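Local coordinates for protein ATP-dependent RNA helicase HrpB (PDB 6EUD) that hydrolyses ATP to ADP and phosphate as a bacterial DExH-box RNA helicase that binds single-stranded RNA, at residues Arg512-Gly520 / Leu591-Lys599. Sequence-based numbering, arbitrary orientation.
Sequences RYQLANGMG and LQIGQLTVK
Two beta-turns meet here: the type II' turn I593-L596, which closes the hairpin of strands 584-593 and 596-602, docks on the type I turn L515-G518 at the end of strand 512-515. One hydrogen bond joins them, from Q595 N to A516 O at 2.6 Å and nearly straight (163°). G594 suits the first corner of its turn because its phi is positive and a side chain there would run into A516 O. L596 plugs the junction: CD1 lies 3.7 Å from A516 N, while CD2 packs alongside the aliphatic part of Q514, 3.7 Å from Q514 CB. Q514 has CG anti to the backbone N (chi1 -177°) and runs out extended past that methyl; its NE2 donates to G518 O (3.0 Å) from above the carbonyl plane, while OE1 accepts from R507 NE. Shortened to an alanine here, the residue would keep CB but probably uncover one side of L596 CD2 and leave R507 NE and G518 O without this partner. G518 has no side chain to crowd Q595, whose CB settles 3.6 Å from G518 CA, and its backbone angles also call for glycine. The contact thus seats a beta-hairpin with a two-residue loop, from the HrpB connector region, against a turn of the neighbouring mixed sheet.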
loop_
_atom_site.group_PDB
_atom_site.type_symbol
_atom_site.label_atom_id
_atom_site.label_comp_id
_atom_site.label_asym_id
_atom_site.label_seq_id
_atom_site.Cartn_x
_atom_site.Cartn_y
_atom_site.Cartn_z
ATOM N N ARG A 512 10.633 -25.749 -6.236
ATOM C CA ARG A 512 9.536 -24.901 -6.697
ATOM C C ARG A 512 8.277 -25.145 -5.887
ATOM O O ARG A 512 7.733 -26.260 -5.859
ATOM C CB ARG A 512 9.221 -25.109 -8.187
ATOM C CG ARG A 512 9.055 -23.788 -8.945
ATOM C CD ARG A 512 8.374 -23.958 -10.293
ATOM N NE ARG A 512 8.943 -25.059 -11.060
ATOM C CZ ARG A 512 8.307 -25.698 -12.035
ATOM N NH1 ARG A 512 7.076 -25.341 -12.376
ATOM N NH2 ARG A 512 8.910 -26.689 -12.674
ATOM N N TYR A 513 7.809 -24.076 -5.249
ATOM C CA TYR A 513 6.638 -24.139 -4.396
ATOM C C TYR A 513 5.579 -23.133 -4.821
ATOM O O TYR A 513 5.887 -22.073 -5.369
ATOM C CB TYR A 513 7.042 -23.895 -2.932
ATOM C CG TYR A 513 7.848 -25.030 -2.333
ATOM C CD1 TYR A 513 7.205 -26.119 -1.754
ATOM C CD2 TYR A 513 9.249 -25.014 -2.343
ATOM C CE1 TYR A 513 7.916 -27.166 -1.209
ATOM C CE2 TYR A 513 9.972 -26.065 -1.795
ATOM C CZ TYR A 513 9.296 -27.137 -1.232
ATOM O OH TYR A 513 9.978 -28.191 -0.680
ATOM N N GLN A 514 4.322 -23.461 -4.562
ATOM C CA GLN A 514 3.267 -22.458 -4.634
ATOM C C GLN A 514 2.691 -22.215 -3.238
ATOM O O GLN A 514 2.434 -23.173 -2.477
ATOM C CB GLN A 514 2.165 -22.884 -5.603
ATOM C CG GLN A 514 1.075 -21.842 -5.760
ATOM C CD GLN A 514 0.016 -22.229 -6.775
ATOM O OE1 GLN A 514 -0.460 -23.374 -6.809
ATOM N NE2 GLN A 514 -0.355 -21.271 -7.624
ATOM N N LEU A 515 2.495 -20.946 -2.886
ATOM C CA LEU A 515 1.908 -20.629 -1.580
ATOM C C LEU A 515 0.379 -20.670 -1.653
ATOM O O LEU A 515 -0.199 -20.591 -2.743
ATOM C CB LEU A 515 2.379 -19.263 -1.080
ATOM C CG LEU A 515 3.891 -19.041 -0.947
ATOM C CD1 LEU A 515 4.158 -17.715 -0.282
ATOM C CD2 LEU A 515 4.566 -20.159 -0.174
ATOM N N ALA A 516 -0.271 -20.795 -0.498
ATOM C CA ALA A 516 -1.731 -20.843 -0.437
ATOM C C ALA A 516 -2.384 -19.596 -1.053
ATOM O O ALA A 516 -3.532 -19.644 -1.495
ATOM C CB ALA A 516 -2.207 -21.025 1.012
ATOM N N ASN A 517 -1.659 -18.485 -1.086
ATOM C CA ASN A 517 -2.227 -17.257 -1.618
ATOM C C ASN A 517 -2.007 -17.206 -3.133
ATOM O O ASN A 517 -2.324 -16.219 -3.796
ATOM C CB ASN A 517 -1.622 -16.039 -0.915
ATOM C CG ASN A 517 -0.156 -15.861 -1.222
ATOM O OD1 ASN A 517 0.459 -16.696 -1.887
ATOM N ND2 ASN A 517 0.425 -14.772 -0.721
ATOM N N GLY A 518 -1.435 -18.289 -3.657
ATOM C CA GLY A 518 -1.348 -18.508 -5.085
ATOM C C GLY A 518 -0.019 -18.142 -5.696
ATOM O O GLY A 518 0.241 -18.476 -6.850
ATOM N N MET A 519 0.828 -17.455 -4.941
ATOM C CA MET A 519 2.089 -16.987 -5.502
ATOM C C MET A 519 3.155 -18.083 -5.499
ATOM O O MET A 519 3.003 -19.125 -4.850
ATOM C CB MET A 519 2.602 -15.798 -4.719
ATOM C CG MET A 519 3.206 -16.241 -3.398
ATOM S SD MET A 519 3.981 -14.937 -2.446
ATOM C CE MET A 519 5.095 -14.201 -3.656
ATOM N N GLY A 520 4.251 -17.818 -6.203
ATOM C CA GLY A 520 5.350 -18.759 -6.305
ATOM C C GLY A 520 6.459 -18.504 -5.303
ATOM O O GLY A 520 6.880 -17.364 -5.080
ATOM N N LEU A 591 -10.776 -30.313 -2.611
ATOM C CA LEU A 591 -10.388 -29.775 -1.311
ATOM C C LEU A 591 -9.205 -28.826 -1.519
ATOM O O LEU A 591 -8.216 -29.210 -2.214
ATOM C CB LEU A 591 -10.039 -30.905 -0.345
ATOM C CG LEU A 591 -11.223 -31.846 -0.083
ATOM C CD1 LEU A 591 -10.906 -32.928 0.960
ATOM C CD2 LEU A 591 -12.410 -31.014 0.337
ATOM N N GLN A 592 -9.273 -27.591 -0.997
ATOM C CA GLN A 592 -8.142 -26.742 -1.348
ATOM C C GLN A 592 -7.686 -26.004 -0.037
ATOM O O GLN A 592 -8.458 -25.784 0.925
ATOM C CB GLN A 592 -8.518 -25.752 -2.449
ATOM C CG GLN A 592 -9.642 -24.813 -1.958
ATOM C CD GLN A 592 -10.600 -24.361 -3.047
ATOM O OE1 GLN A 592 -10.350 -23.412 -3.798
ATOM N NE2 GLN A 592 -11.850 -24.917 -2.948
ATOM N N ILE A 593 -6.398 -25.724 0.059
ATOM C CA ILE A 593 -5.894 -24.818 1.070
ATOM C C ILE A 593 -5.523 -23.526 0.365
ATOM O O ILE A 593 -4.487 -23.443 -0.293
ATOM C CB ILE A 593 -4.691 -25.400 1.801
ATOM C CG1 ILE A 593 -5.074 -26.704 2.507
ATOM C CG2 ILE A 593 -4.226 -24.423 2.813
ATOM C CD1 ILE A 593 -3.940 -27.371 3.176
ATOM N N GLY A 594 -6.394 -22.529 0.459
ATOM C CA GLY A 594 -6.224 -21.331 -0.343
ATOM C C GLY A 594 -6.284 -21.687 -1.817
ATOM O O GLY A 594 -7.242 -22.311 -2.257
ATOM N N GLN A 595 -5.246 -21.323 -2.565
ATOM C CA GLN A 595 -5.166 -21.605 -3.997
ATOM C C GLN A 595 -4.524 -22.955 -4.306
ATOM O O GLN A 595 -4.332 -23.298 -5.470
ATOM C CB GLN A 595 -4.376 -20.499 -4.699
ATOM C CG GLN A 595 -4.964 -19.123 -4.500
ATOM C CD GLN A 595 -6.399 -19.066 -4.957
ATOM O OE1 GLN A 595 -6.680 -19.270 -6.134
ATOM N NE2 GLN A 595 -7.324 -18.826 -4.026
ATOM N N LEU A 596 -4.188 -23.708 -3.258
ATOM C CA LEU A 596 -3.465 -24.983 -3.383
ATOM C C LEU A 596 -4.421 -26.150 -3.401
ATOM O O LEU A 596 -5.105 -26.406 -2.414
ATOM C CB LEU A 596 -2.468 -25.178 -2.229
ATOM C CG LEU A 596 -1.296 -24.207 -2.156
ATOM C CD1 LEU A 596 -0.435 -24.490 -0.927
ATOM C CD2 LEU A 596 -0.489 -24.316 -3.443
ATOM N N THR A 597 -4.475 -26.864 -4.516
ATOM C CA THR A 597 -5.343 -28.025 -4.584
ATOM C C THR A 597 -4.720 -29.153 -3.771
ATOM O O THR A 597 -3.569 -29.537 -3.992
ATOM C CB THR A 597 -5.585 -28.463 -6.030
ATOM O OG1 THR A 597 -6.245 -27.403 -6.735
ATOM C CG2 THR A 597 -6.459 -29.703 -6.064
ATOM N N VAL A 598 -5.465 -29.660 -2.797
ATOM C CA VAL A 598 -4.926 -30.692 -1.918
ATOM C C VAL A 598 -5.398 -32.059 -2.391
ATOM O O VAL A 598 -4.654 -33.047 -2.350
ATOM C CB VAL A 598 -5.343 -30.461 -0.456
ATOM C CG1 VAL A 598 -4.940 -31.640 0.422
ATOM C CG2 VAL A 598 -4.717 -29.190 0.056
ATOM N N LYS A 599 -6.639 -32.096 -2.860
ATOM C CA LYS A 599 -7.209 -33.324 -3.370
ATOM C C LYS A 599 -8.315 -33.013 -4.370
ATOM O O LYS A 599 -9.043 -32.030 -4.221
ATOM C CB LYS A 599 -7.742 -34.182 -2.220
ATOM C CG LYS A 599 -7.974 -35.624 -2.614
ATOM C CD LYS A 599 -8.475 -36.470 -1.453
ATOM C CE LYS A 599 -9.902 -36.112 -1.074
ATOM N NZ LYS A 599 -10.456 -37.090 -0.093
#